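Hypothetical protein Atu2144 (Agrobacterium tumefaciens, PDB 2ODF) is of unknown function but belongs to the N-formylglutamate amidohydrolase family, so it probably hydrolyses an amide bond, as zinc-dependent relatives of that clan do. Local coordinates at residues G17-A22 / V65-S70; V78-S83 / V128-R133; P158-R163 / D198-E203. One frame throughout, in Å; residues are numbered along the deposited sequence.

How the interactions relate
Along the chain the three contacts follow one another in series. Interactions 1 and 2, with centres about 14 Å apart, belong to one end of the mixed sheet: strands 16-19 and 77-80 are neighbours there, and helix 62-73 leads directly into strand 77-80. They also touch, since Gly17 N lies 2.7 Å from Tyr79 O, probably a hydrogen bond. Helix 62-73 meets edge strand 16-19 in interaction 1, and helix 116-143 packs on the next strand in interaction 2. Interaction 3 lies across the centre of the chain, its centre about 27 Å and 25 Å from those of interactions 1 and 2. Interactions 1 and 2 thus fasten helices to one sheet edge, whereas interaction 3 is a separate surface contact between hairpin and loop.

Interaction 1: residues G17-A22 / V65-S70; sequences GVENAA and VARLLS
Glu19 and Arg67 form a salt bridge between strand 16-19 and helix 62-73. The guanidinium grips the carboxylate side-on: NE of Arg67 donates to OE1 of Glu19 at 3.2 Å with an angle of 161°, and Arg67 NH2 donates to Glu19 OE2 at 2.8 Å. With the two planes only 10° apart, two nitrogens face two oxygens and each charged group limits the other's rotation. OE1 offers its syn lone pair to NE and itself lies close to the guanidinium plane, whereas OE2 is approached on its syn side but 21° out of the carboxylate plane. The Arg67 chain runs extended from CG to NE, giving a helix residue the length to reach the strand; the Tyr79 hydroxyl packs beside Arg67 and probably hydrogen-bonds to Glu19 OE2.

Weaker polar contact follows where the strand ends. Asn20 ND2 gives a weak hydrogen bond of 3.4 Å to Ser70 OG, whose stronger partner is the backbone O of Ala75. Small and polar, Ser70 suits this close approach of helix and loop, while Asn20 readily accepts the positive phi of the turn.

The contact ties an edge strand of the mixed sheet to a helix covering one face in an alpha/beta fold.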
ATOM      1  N   GLY A  17     -15.862   7.231   3.589  1.00 19.13           N
ATOM      2  CA  GLY A  17     -16.980   7.899   4.230  1.00 19.37           C
ATOM      3  C   GLY A  17     -16.952   7.689   5.728  1.00 19.17           C
ATOM      4  O   GLY A  17     -16.546   6.624   6.209  1.00 17.80           O
ATOM      5  N   VAL A  18     -17.320   8.715   6.485  1.00 19.58           N
ATOM      6  CA  VAL A  18     -17.439   8.551   7.937  1.00 19.89           C
ATOM      7  C   VAL A  18     -18.738   9.217   8.342  1.00 20.85           C
ATOM      8  O   VAL A  18     -18.996  10.344   7.933  1.00 19.74           O
ATOM      9  CB  VAL A  18     -16.250   9.146   8.721  1.00 20.58           C
ATOM     10  CG1 VAL A  18     -16.503   9.085  10.261  1.00 19.83           C
ATOM     11  CG2 VAL A  18     -14.937   8.433   8.353  1.00 20.86           C
ATOM     12  N   GLU A  19     -19.546   8.490   9.088  1.00 20.36           N
ATOM     13  CA  GLU A  19     -20.792   8.984   9.594  1.00 21.82           C
ATOM     14  C   GLU A  19     -20.829   8.866  11.109  1.00 21.67           C
ATOM     15  O   GLU A  19     -20.255   7.990  11.668  1.00 20.87           O
ATOM     16  CB  GLU A  19     -21.963   8.292   8.922  1.00 22.15           C
ATOM     17  CG  GLU A  19     -22.205   8.735   7.479  1.00 24.03           C
ATOM     18  CD  GLU A  19     -23.254   7.894   6.777  1.00 25.68           C
ATOM     19  OE1 GLU A  19     -23.915   7.113   7.442  1.00 29.67           O
ATOM     20  OE2 GLU A  19     -23.424   8.031   5.573  1.00 29.14           O
ATOM     21  N   ASN A  20     -21.460   9.830  11.745  1.00 22.56           N
ATOM     22  CA  ASN A  20     -21.506   9.853  13.191  1.00 23.05           C
ATOM     23  C   ASN A  20     -20.088   9.915  13.773  1.00 22.21           C
ATOM     24  O   ASN A  20     -19.806   9.280  14.716  1.00 21.87           O
ATOM     25  CB  ASN A  20     -22.293   8.644  13.655  1.00 23.11           C
ATOM     26  CG  ASN A  20     -23.312   8.970  14.687  1.00 27.12           C
ATOM     27  OD1 ASN A  20     -23.448  10.083  15.059  1.00 31.22           O
ATOM     28  ND2 ASN A  20     -23.997   7.975  15.180  1.00 28.72           N
ATOM     29  N   ALA A  21     -19.226  10.716  13.161  1.00 22.84           N
ATOM     30  CA  ALA A  21     -17.815  10.863  13.577  1.00 23.13           C
ATOM     31  C   ALA A  21     -17.693  11.160  15.075  1.00 23.91           C
ATOM     32  O   ALA A  21     -16.853  10.588  15.796  1.00 23.67           O
ATOM     33  CB  ALA A  21     -17.128  11.966  12.755  1.00 23.51           C
ATOM     34  N   ALA A  22     -18.565  12.030  15.562  1.00 23.78           N
ATOM     35  CA  ALA A  22     -18.551  12.404  16.959  1.00 24.56           C
ATOM     36  C   ALA A  22     -19.515  11.588  17.829  1.00 24.47           C
ATOM     37  O   ALA A  22     -19.953  12.064  18.834  1.00 26.19           O
ATOM     38  CB  ALA A  22     -18.819  13.915  17.112  1.00 25.24           C
ATOM     39  N   VAL A  65     -27.734  -1.666   6.729  1.00 17.98           N
ATOM     40  CA  VAL A  65     -27.752  -2.241   8.069  1.00 18.10           C
ATOM     41  C   VAL A  65     -26.774  -1.517   8.984  1.00 18.27           C
ATOM     42  O   VAL A  65     -27.116  -1.191  10.101  1.00 17.65           O
ATOM     43  CB  VAL A  65     -27.460  -3.750   8.055  1.00 18.70           C
ATOM     44  CG1 VAL A  65     -27.160  -4.260   9.467  1.00 18.50           C
ATOM     45  CG2 VAL A  65     -28.635  -4.511   7.419  1.00 16.81           C
ATOM     46  N   ALA A  66     -25.559  -1.261   8.493  1.00 18.37           N
ATOM     47  CA  ALA A  66     -24.546  -0.507   9.260  1.00 17.83           C
ATOM     48  C   ALA A  66     -25.007   0.893   9.688  1.00 17.75           C
ATOM     49  O   ALA A  66     -24.724   1.329  10.802  1.00 16.98           O
ATOM     50  CB  ALA A  66     -23.246  -0.429   8.481  1.00 17.83           C
ATOM     51  N   ARG A  67     -25.677   1.582   8.796  1.00 17.55           N
ATOM     52  CA  ARG A  67     -26.261   2.861   9.121  1.00 17.81           C
ATOM     53  C   ARG A  67     -27.288   2.774  10.250  1.00 17.33           C
ATOM     54  O   ARG A  67     -27.268   3.557  11.137  1.00 17.29           O
ATOM     55  CB  ARG A  67     -26.816   3.539   7.881  1.00 18.34           C
ATOM     56  CG  ARG A  67     -25.773   4.008   6.916  1.00 21.16           C
ATOM     57  CD  ARG A  67     -26.339   4.662   5.733  1.00 28.50           C
ATOM     58  NE  ARG A  67     -25.324   5.475   5.134  1.00 30.48           N
ATOM     59  CZ  ARG A  67     -25.166   5.639   3.846  1.00 28.85           C
ATOM     60  NH1 ARG A  67     -25.965   5.053   3.005  1.00 31.21           N
ATOM     61  NH2 ARG A  67     -24.210   6.407   3.411  1.00 27.66           N
ATOM     62  N   LEU A  68     -28.132   1.763  10.167  1.00 17.46           N
ATOM     63  CA  LEU A  68     -29.170   1.568  11.179  1.00 17.82           C
ATOM     64  C   LEU A  68     -28.532   1.249  12.512  1.00 18.07           C
ATOM     65  O   LEU A  68     -28.942   1.792  13.533  1.00 18.12           O
ATOM     66  CB  LEU A  68     -30.151   0.488  10.763  1.00 17.27           C
ATOM     67  CG  LEU A  68     -31.002   0.836   9.554  1.00 18.11           C
ATOM     68  CD1 LEU A  68     -31.888  -0.345   9.254  1.00 19.07           C
ATOM     69  CD2 LEU A  68     -31.825   2.103   9.763  1.00 20.49           C
ATOM     70  N   LEU A  69     -27.517   0.390  12.510  1.00 18.07           N
ATOM     71  CA  LEU A  69     -26.715   0.129  13.715  1.00 18.28           C
ATOM     72  C   LEU A  69     -25.963   1.348  14.269  1.00 18.31           C
ATOM     73  O   LEU A  69     -25.760   1.463  15.465  1.00 18.00           O
ATOM     74  CB  LEU A  69     -25.731  -1.036  13.457  1.00 18.57           C
ATOM     75  CG  LEU A  69     -26.352  -2.416  13.226  1.00 19.58           C
ATOM     76  CD1 LEU A  69     -25.300  -3.438  12.850  1.00 19.17           C
ATOM     77  CD2 LEU A  69     -27.101  -2.870  14.495  1.00 19.64           C
ATOM     78  N   SER A  70     -25.544   2.253  13.397  1.00 18.88           N
ATOM     79  CA  SER A  70     -24.886   3.492  13.804  1.00 19.93           C
ATOM     80  C   SER A  70     -25.835   4.365  14.671  1.00 20.67           C
ATOM     81  O   SER A  70     -25.410   4.941  15.683  1.00 20.88           O
ATOM     82  CB  SER A  70     -24.406   4.231  12.554  1.00 19.87           C
ATOM     83  OG  SER A  70     -23.800   5.468  12.874  1.00 20.54           O
TER

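Interaction 2: residues V78-S83 / V128-R133; sequences VYQRFS and VPFHDR
The Phe130 ring turns one edge to strand 77-80, with the backbone of Tyr79 near the ring plane: the carbonyl C of Tyr79 is 3.7 Å from CE1 of Phe130. Gln80 N and Val78 CG1 approach the same CE1 obliquely, at 3.6 Å and 3.9 Å respectively. On the helix itself, CD2 of Phe130 sits 3.7 Å above the plane of the His131 imidazole, over its centre, so that the edge of one ring meets the face of the next. That imidazole is held at both nitrogens, ND1 by His213 and NE2 by the backbone O of Cys89.

Phe130 reaches the strand because CG is anti to its backbone N (chi1 -180°), sending the ring outward from the helical segment 128-133, whose axis passes 9.2 Å from that of strand segment 78-80. A large flat side chain suits this separation, spanning the interval while its narrow edge fits against the peptide backbone. Val78 adds a branched apolar side chain, favourable in a strand, and also packs on Val134 and Ile137 of the same helix.

Helix 116-143 thus lies on the mixed sheet of an alpha/beta fold, its segment 128-133 running nearly antiparallel to strand segment 78-80, with an angle of 174° between their directions. Helix 62-73 reaches the strand through Tyr79, whose CB points away from helix 116-143 and whose side chain touches Leu63 and Arg67.

Gln80 is buried, and its CB adds to the contact made by its backbone N, lying 4.0 Å from CD1 of Phe130. Farther round the helix, Asp132 OD1 is hydrogen-bonded to Ser124 OG of the second subunit, so this helix also takes part in the dimer interface.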
ATOM      1  N   VAL A  78     -17.370   3.928   9.619  1.00 17.61           N
ATOM      2  CA  VAL A  78     -16.385   4.185   8.570  1.00 17.39           C
ATOM      3  C   VAL A  78     -16.642   3.210   7.451  1.00 17.60           C
ATOM      4  O   VAL A  78     -16.712   1.998   7.678  1.00 16.70           O
ATOM      5  CB  VAL A  78     -14.950   4.006   9.050  1.00 17.36           C
ATOM      6  CG1 VAL A  78     -13.953   4.361   7.910  1.00 16.13           C
ATOM      7  CG2 VAL A  78     -14.698   4.852  10.280  1.00 18.73           C
ATOM      8  N   TYR A  79     -16.784   3.738   6.237  1.00 17.54           N
ATOM      9  CA  TYR A  79     -17.123   2.906   5.106  1.00 18.08           C
ATOM     10  C   TYR A  79     -16.358   3.350   3.844  1.00 18.08           C
ATOM     11  O   TYR A  79     -15.925   4.507   3.712  1.00 17.87           O
ATOM     12  CB  TYR A  79     -18.630   2.834   4.898  1.00 18.16           C
ATOM     13  CG  TYR A  79     -19.294   4.109   4.435  1.00 19.35           C
ATOM     14  CD1 TYR A  79     -19.630   5.115   5.348  1.00 20.41           C
ATOM     15  CD2 TYR A  79     -19.611   4.306   3.106  1.00 20.09           C
ATOM     16  CE1 TYR A  79     -20.241   6.285   4.939  1.00 19.67           C
ATOM     17  CE2 TYR A  79     -20.245   5.492   2.687  1.00 20.79           C
ATOM     18  CZ  TYR A  79     -20.545   6.472   3.612  1.00 19.94           C
ATOM     19  OH  TYR A  79     -21.157   7.659   3.218  1.00 20.79           O
ATOM     20  N   GLN A  80     -16.175   2.384   2.962  1.00 18.42           N
ATOM     21  CA  GLN A  80     -15.504   2.577   1.683  1.00 18.80           C
ATOM     22  C   GLN A  80     -16.541   2.971   0.653  1.00 18.93           C
ATOM     23  O   GLN A  80     -17.592   2.319   0.541  1.00 19.72           O
ATOM     24  CB  GLN A  80     -14.809   1.250   1.360  1.00 19.72           C
ATOM     25  CG  GLN A  80     -14.034   1.109   0.107  1.00 20.06           C
ATOM     26  CD  GLN A  80     -13.092   2.265  -0.245  1.00 21.01           C
ATOM     27  OE1 GLN A  80     -11.972   2.402   0.288  1.00 22.06           O
ATOM     28  NE2 GLN A  80     -13.505   3.032  -1.211  1.00 14.65           N
ATOM     29  N   ARG A  81     -16.274   4.052  -0.079  1.00 18.88           N
ATOM     30  CA  ARG A  81     -17.236   4.586  -1.049  1.00 18.56           C
ATOM     31  C   ARG A  81     -17.135   4.003  -2.472  1.00 18.50           C
ATOM     32  O   ARG A  81     -17.948   4.336  -3.313  1.00 17.74           O
ATOM     33  CB  ARG A  81     -17.145   6.119  -1.063  1.00 18.49           C
ATOM     34  CG  ARG A  81     -17.512   6.713   0.295  1.00 19.09           C
ATOM     35  CD  ARG A  81     -17.561   8.201   0.299  1.00 19.42           C
ATOM     36  NE  ARG A  81     -18.638   8.715  -0.539  1.00 20.52           N
ATOM     37  CZ  ARG A  81     -18.474   9.231  -1.749  1.00 22.57           C
ATOM     38  NH1 ARG A  81     -17.261   9.320  -2.291  1.00 22.44           N
ATOM     39  NH2 ARG A  81     -19.540   9.666  -2.422  1.00 20.60           N
ATOM     40  N   PHE A  82     -16.153   3.136  -2.723  1.00 17.73           N
ATOM     41  CA  PHE A  82     -15.968   2.495  -4.020  1.00 17.80           C
ATOM     42  C   PHE A  82     -15.825   0.997  -3.919  1.00 17.10           C
ATOM     43  O   PHE A  82     -15.493   0.457  -2.850  1.00 16.57           O
ATOM     44  CB  PHE A  82     -14.757   3.128  -4.762  1.00 18.59           C
ATOM     45  CG  PHE A  82     -14.933   4.607  -4.982  1.00 17.21           C
ATOM     46  CD1 PHE A  82     -15.583   5.085  -6.101  1.00 18.89           C
ATOM     47  CD2 PHE A  82     -14.557   5.502  -3.995  1.00 18.37           C
ATOM     48  CE1 PHE A  82     -15.819   6.435  -6.244  1.00 19.35           C
ATOM     49  CE2 PHE A  82     -14.773   6.826  -4.137  1.00 17.98           C
ATOM     50  CZ  PHE A  82     -15.403   7.300  -5.258  1.00 18.90           C
ATOM     51  N   SER A  83     -16.094   0.339  -5.053  1.00 16.68           N
ATOM     52  CA  SER A  83     -16.278  -1.092  -5.128  1.00 16.79           C
ATOM     53  C   SER A  83     -15.055  -1.907  -4.773  1.00 17.02           C
ATOM     54  O   SER A  83     -13.903  -1.561  -5.161  1.00 17.47           O
ATOM     55  CB  SER A  83     -16.706  -1.499  -6.536  1.00 16.88           C
ATOM     56  OG  SER A  83     -16.833  -2.901  -6.644  1.00 14.79           O
ATOM     57  N   VAL A 128      -5.045   2.292   1.528  1.00 15.15           N
ATOM     58  CA  VAL A 128      -4.311   2.953   2.603  1.00 16.37           C
ATOM     59  C   VAL A 128      -5.165   4.055   3.267  1.00 15.94           C
ATOM     60  O   VAL A 128      -5.197   4.128   4.489  1.00 18.68           O
ATOM     61  CB  VAL A 128      -2.848   3.368   2.191  1.00 16.63           C
ATOM     62  CG1 VAL A 128      -2.183   4.213   3.305  1.00 18.99           C
ATOM     63  CG2 VAL A 128      -1.982   2.096   1.909  1.00 15.05           C
ATOM     64  N   PRO A 129      -5.846   4.926   2.495  1.00 16.35           N
ATOM     65  CA  PRO A 129      -6.704   5.928   3.128  1.00 16.53           C
ATOM     66  C   PRO A 129      -7.779   5.326   4.031  1.00 16.53           C
ATOM     67  O   PRO A 129      -7.963   5.817   5.144  1.00 17.92           O
ATOM     68  CB  PRO A 129      -7.326   6.700   1.922  1.00 16.48           C
ATOM     69  CG  PRO A 129      -6.306   6.542   0.854  1.00 17.23           C
ATOM     70  CD  PRO A 129      -5.772   5.145   1.032  1.00 16.49           C
ATOM     71  N   PHE A 130      -8.398   4.230   3.607  1.00 15.53           N
ATOM     72  CA  PHE A 130      -9.430   3.575   4.370  1.00 16.12           C
ATOM     73  C   PHE A 130      -8.897   3.103   5.739  1.00 16.56           C
ATOM     74  O   PHE A 130      -9.427   3.494   6.785  1.00 16.94           O
ATOM     75  CB  PHE A 130     -10.061   2.430   3.563  1.00 16.05           C
ATOM     76  CG  PHE A 130     -11.148   1.707   4.296  1.00 16.62           C
ATOM     77  CD1 PHE A 130     -12.414   2.275   4.423  1.00 17.15           C
ATOM     78  CD2 PHE A 130     -10.907   0.468   4.879  1.00 15.53           C
ATOM     79  CE1 PHE A 130     -13.402   1.609   5.145  1.00 16.23           C
ATOM     80  CE2 PHE A 130     -11.890  -0.182   5.603  1.00 16.56           C
ATOM     81  CZ  PHE A 130     -13.127   0.391   5.737  1.00 15.86           C
ATOM     82  N   HIS A 131      -7.854   2.308   5.723  1.00 16.92           N
ATOM     83  CA  HIS A 131      -7.282   1.805   6.918  1.00 17.11           C
ATOM     84  C   HIS A 131      -6.639   2.863   7.782  1.00 18.06           C
ATOM     85  O   HIS A 131      -6.667   2.763   8.953  1.00 18.62           O
ATOM     86  CB  HIS A 131      -6.426   0.597   6.643  1.00 18.06           C
ATOM     87  CG  HIS A 131      -7.210  -0.580   6.167  1.00 15.78           C
ATOM     88  ND1 HIS A 131      -8.045  -1.285   6.983  1.00 15.35           N
ATOM     89  CD2 HIS A 131      -7.343  -1.115   4.941  1.00 16.68           C
ATOM     90  CE1 HIS A 131      -8.643  -2.221   6.283  1.00 17.49           C
ATOM     91  NE2 HIS A 131      -8.221  -2.145   5.046  1.00 14.16           N
ATOM     92  N   ASP A 132      -6.067   3.877   7.173  1.00 17.71           N
ATOM     93  CA  ASP A 132      -5.458   4.952   7.910  1.00 18.41           C
ATOM     94  C   ASP A 132      -6.534   5.701   8.735  1.00 18.29           C
ATOM     95  O   ASP A 132      -6.294   6.132   9.792  1.00 17.85           O
ATOM     96  CB  ASP A 132      -4.712   5.910   6.987  1.00 17.85           C
ATOM     97  CG  ASP A 132      -3.288   5.445   6.632  1.00 19.96           C
ATOM     98  OD1 ASP A 132      -2.825   4.424   7.104  1.00 20.05           O
ATOM     99  OD2 ASP A 132      -2.653   6.141   5.892  1.00 19.76           O
ATOM    100  N   ARG A 133      -7.694   5.871   8.164  1.00 19.27           N
ATOM    101  CA  ARG A 133      -8.730   6.609   8.829  1.00 19.14           C
ATOM    102  C   ARG A 133      -9.265   5.802   9.998  1.00 19.14           C
ATOM    103  O   ARG A 133      -9.490   6.316  11.012  1.00 17.96           O
ATOM    104  CB  ARG A 133      -9.858   6.922   7.878  1.00 20.77           C
ATOM    105  CG  ARG A 133     -10.893   7.794   8.454  1.00 23.01           C
ATOM    106  CD  ARG A 133     -10.375   9.153   8.718  1.00 31.13           C
ATOM    107  NE  ARG A 133     -11.462  10.061   8.948  1.00 35.76           N
ATOM    108  CZ  ARG A 133     -12.158  10.643   7.989  1.00 37.88           C
ATOM    109  NH1 ARG A 133     -11.860  10.425   6.740  1.00 39.87           N
ATOM    110  NH2 ARG A 133     -13.138  11.458   8.283  1.00 38.17           N
TER

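Interaction 3: residues P158-R163 / D198-E203; sequences PVYHGR and DPYGPE
Tyr200 reaches across to Tyr160 from the loop that follows strand 194-196. In that loop the peptide bond between Asp198 and Pro199 is cis, a form that proline tolerates better than other residues. Tyr200 follows and makes the contact. Its CG is anti to the carbonyl carbon (chi1 -57°), and the long side chain carries its hydroxyl end over one face of the Tyr160 ring.

The rings make a T-shaped (edge-to-face) pair, Tyr200 presenting its edge, with centroids 6.0 Å apart and planes at 85°. The Tyr200 OH lies 3.5 Å above the ring plane, offset toward the rim, and is 3.6 Å from both CE1 and CZ of Tyr160. Tyrosine suits both places: the flat ring of Tyr160 offers a face, while the length of Tyr200 lets it reach that face and its hydroxyl also makes a weak hydrogen bond with Arg165 NH1. The Tyr200 side chain also touches Glu225 of strand 220-227.

Tyr160 belongs to a two-stranded beta hairpin, strands 159-160 and 163-164, closed by a type I' turn from Tyr160 to Arg163. His161 and Gly162 occupy its corners with positive phi, which glycine accepts easily. NE2 of His161 lies 3.5 Å above the opposite face of the Tyr160 ring, leaving that ring between histidine and tyrosine.

Beyond Tyr200, Gly201 N is hydrogen-bonded to Asp204 OD2; glycine suits this place, where the chain runs close to the Pro202 ring. Pro202 and Glu203 then begin a 3-10 segment.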
ATOM      1  N   PRO A 158     -26.802 -15.943  -0.951  1.00 23.95           N
ATOM      2  CA  PRO A 158     -27.408 -17.206  -0.504  1.00 25.42           C
ATOM      3  C   PRO A 158     -26.954 -18.475  -1.236  1.00 26.45           C
ATOM      4  O   PRO A 158     -26.961 -19.532  -0.639  1.00 27.37           O
ATOM      5  CB  PRO A 158     -28.909 -16.996  -0.734  1.00 24.79           C
ATOM      6  CG  PRO A 158     -29.106 -15.563  -0.995  1.00 25.32           C
ATOM      7  CD  PRO A 158     -27.802 -14.990  -1.474  1.00 24.07           C
ATOM      8  N   VAL A 159     -26.609 -18.381  -2.520  1.00 28.39           N
ATOM      9  CA  VAL A 159     -26.095 -19.545  -3.263  1.00 29.89           C
ATOM     10  C   VAL A 159     -24.614 -19.336  -3.590  1.00 31.80           C
ATOM     11  O   VAL A 159     -24.248 -18.318  -4.191  1.00 31.91           O
ATOM     12  CB  VAL A 159     -26.882 -19.784  -4.575  1.00 29.78           C
ATOM     13  CG1 VAL A 159     -26.217 -20.889  -5.408  1.00 27.38           C
ATOM     14  CG2 VAL A 159     -28.350 -20.111  -4.279  1.00 28.66           C
ATOM     15  N   TYR A 160     -23.786 -20.297  -3.185  1.00 34.51           N
ATOM     16  CA  TYR A 160     -22.348 -20.267  -3.433  1.00 36.09           C
ATOM     17  C   TYR A 160     -21.901 -21.642  -3.941  1.00 37.28           C
ATOM     18  O   TYR A 160     -22.108 -22.653  -3.269  1.00 37.95           O
ATOM     19  CB  TYR A 160     -21.579 -19.903  -2.151  1.00 37.71           C
ATOM     20  CG  TYR A 160     -20.119 -19.537  -2.374  1.00 37.41           C
ATOM     21  CD1 TYR A 160     -19.780 -18.388  -3.069  1.00 39.54           C
ATOM     22  CD2 TYR A 160     -19.083 -20.340  -1.874  1.00 40.31           C
ATOM     23  CE1 TYR A 160     -18.466 -18.042  -3.277  1.00 40.34           C
ATOM     24  CE2 TYR A 160     -17.755 -20.003  -2.079  1.00 39.25           C
ATOM     25  CZ  TYR A 160     -17.454 -18.849  -2.784  1.00 40.58           C
ATOM     26  OH  TYR A 160     -16.143 -18.472  -3.018  1.00 41.40           O
ATOM     27  N   HIS A 161     -21.339 -21.664  -5.150  1.00 38.48           N
ATOM     28  CA  HIS A 161     -20.817 -22.895  -5.767  1.00 38.63           C
ATOM     29  C   HIS A 161     -21.796 -24.063  -5.686  1.00 38.54           C
ATOM     30  O   HIS A 161     -21.445 -25.144  -5.211  1.00 39.09           O
ATOM     31  CB  HIS A 161     -19.474 -23.279  -5.124  1.00 39.75           C
ATOM     32  CG  HIS A 161     -18.398 -22.250  -5.297  1.00 40.43           C
ATOM     33  ND1 HIS A 161     -17.234 -22.256  -4.555  1.00 40.88           N
ATOM     34  CD2 HIS A 161     -18.309 -21.183  -6.128  1.00 42.46           C
ATOM     35  CE1 HIS A 161     -16.479 -21.234  -4.921  1.00 42.89           C
ATOM     36  NE2 HIS A 161     -17.111 -20.565  -5.872  1.00 43.16           N
ATOM     37  N   GLY A 162     -23.039 -23.829  -6.107  1.00 38.35           N
ATOM     38  CA  GLY A 162     -24.041 -24.904  -6.234  1.00 37.58           C
ATOM     39  C   GLY A 162     -24.656 -25.377  -4.933  1.00 37.34           C
ATOM     40  O   GLY A 162     -25.434 -26.338  -4.900  1.00 37.35           O
ATOM     41  N   ARG A 163     -24.302 -24.690  -3.855  1.00 36.99           N
ATOM     42  CA  ARG A 163     -24.771 -24.995  -2.530  1.00 36.41           C
ATOM     43  C   ARG A 163     -25.585 -23.787  -2.069  1.00 35.15           C
ATOM     44  O   ARG A 163     -25.178 -22.635  -2.261  1.00 34.72           O
ATOM     45  CB  ARG A 163     -23.567 -25.228  -1.599  1.00 38.21           C
ATOM     46  CG  ARG A 163     -22.469 -26.143  -2.179  1.00 40.78           C
ATOM     47  CD  ARG A 163     -22.533 -27.549  -1.605  1.00 46.27           C
ATOM     48  NE  ARG A 163     -21.570 -28.468  -2.237  1.00 47.73           N
ATOM     49  CZ  ARG A 163     -21.720 -29.039  -3.444  1.00 50.93           C
ATOM     50  NH1 ARG A 163     -22.799 -28.807  -4.198  1.00 51.92           N
ATOM     51  NH2 ARG A 163     -20.776 -29.856  -3.909  1.00 51.49           N
ATOM     52  N   ASP A 198     -18.822 -18.908   9.748  1.00 22.18           N
ATOM     53  CA  ASP A 198     -19.588 -19.557   8.716  1.00 23.17           C
ATOM     54  C   ASP A 198     -20.443 -18.439   8.150  1.00 24.14           C
ATOM     55  O   ASP A 198     -21.186 -17.832   8.902  1.00 23.73           O
ATOM     56  CB  ASP A 198     -20.467 -20.615   9.392  1.00 23.79           C
ATOM     57  CG  ASP A 198     -21.088 -21.610   8.431  1.00 24.92           C
ATOM     58  OD1 ASP A 198     -21.140 -21.383   7.210  1.00 27.66           O
ATOM     59  OD2 ASP A 198     -21.587 -22.625   8.946  1.00 30.42           O
ATOM     60  N   PRO A 199     -20.383 -18.185   6.823  1.00 25.25           N
ATOM     61  CA  PRO A 199     -19.826 -18.987   5.731  1.00 26.48           C
ATOM     62  C   PRO A 199     -18.330 -18.869   5.489  1.00 27.01           C
ATOM     63  O   PRO A 199     -17.788 -19.589   4.643  1.00 26.74           O
ATOM     64  CB  PRO A 199     -20.592 -18.468   4.512  1.00 26.70           C
ATOM     65  CG  PRO A 199     -20.797 -17.034   4.828  1.00 25.92           C
ATOM     66  CD  PRO A 199     -20.994 -16.944   6.306  1.00 25.55           C
ATOM     67  N   TYR A 200     -17.682 -17.948   6.189  1.00 27.24           N
ATOM     68  CA  TYR A 200     -16.257 -17.788   6.067  1.00 28.40           C
ATOM     69  C   TYR A 200     -15.666 -17.599   7.448  1.00 28.81           C
ATOM     70  O   TYR A 200     -16.361 -17.217   8.376  1.00 28.48           O
ATOM     71  CB  TYR A 200     -15.921 -16.564   5.200  1.00 28.54           C
ATOM     72  CG  TYR A 200     -16.513 -16.582   3.812  1.00 29.03           C
ATOM     73  CD1 TYR A 200     -16.066 -17.490   2.847  1.00 29.96           C
ATOM     74  CD2 TYR A 200     -17.488 -15.662   3.444  1.00 29.43           C
ATOM     75  CE1 TYR A 200     -16.615 -17.496   1.562  1.00 29.99           C
ATOM     76  CE2 TYR A 200     -18.033 -15.659   2.165  1.00 29.21           C
ATOM     77  CZ  TYR A 200     -17.594 -16.578   1.232  1.00 30.07           C
ATOM     78  OH  TYR A 200     -18.124 -16.556  -0.039  1.00 30.50           O
ATOM     79  N   GLY A 201     -14.371 -17.876   7.559  1.00 29.60           N
ATOM     80  CA  GLY A 201     -13.611 -17.640   8.781  1.00 30.50           C
ATOM     81  C   GLY A 201     -12.203 -17.159   8.451  1.00 31.20           C
ATOM     82  O   GLY A 201     -11.869 -16.931   7.271  1.00 30.24           O
ATOM     83  N   PRO A 202     -11.363 -16.991   9.489  1.00 32.32           N
ATOM     84  CA  PRO A 202      -9.992 -16.502   9.270  1.00 33.26           C
ATOM     85  C   PRO A 202      -9.191 -17.390   8.309  1.00 33.73           C
ATOM     86  O   PRO A 202      -8.262 -16.920   7.649  1.00 33.96           O
ATOM     87  CB  PRO A 202      -9.387 -16.469  10.686  1.00 32.80           C
ATOM     88  CG  PRO A 202     -10.282 -17.258  11.535  1.00 33.53           C
ATOM     89  CD  PRO A 202     -11.643 -17.220  10.919  1.00 32.53           C
ATOM     90  N   GLU A 203      -9.603 -18.645   8.191  1.00 34.66           N
ATOM     91  CA  GLU A 203      -9.002 -19.565   7.240  1.00 35.66           C
ATOM     92  C   GLU A 203      -9.135 -19.094   5.794  1.00 35.20           C
ATOM     93  O   GLU A 203      -8.292 -19.425   4.970  1.00 35.38           O
ATOM     94  CB  GLU A 203      -9.624 -20.950   7.399  1.00 36.42           C
ATOM     95  CG  GLU A 203      -9.328 -21.593   8.767  1.00 38.75           C
ATOM     96  CD  GLU A 203     -10.121 -22.873   8.999  1.00 40.25           C
ATOM     97  OE1 GLU A 203     -10.681 -23.408   8.003  1.00 47.84           O
ATOM     98  OE2 GLU A 203     -10.175 -23.356  10.170  1.00 46.94           O
TER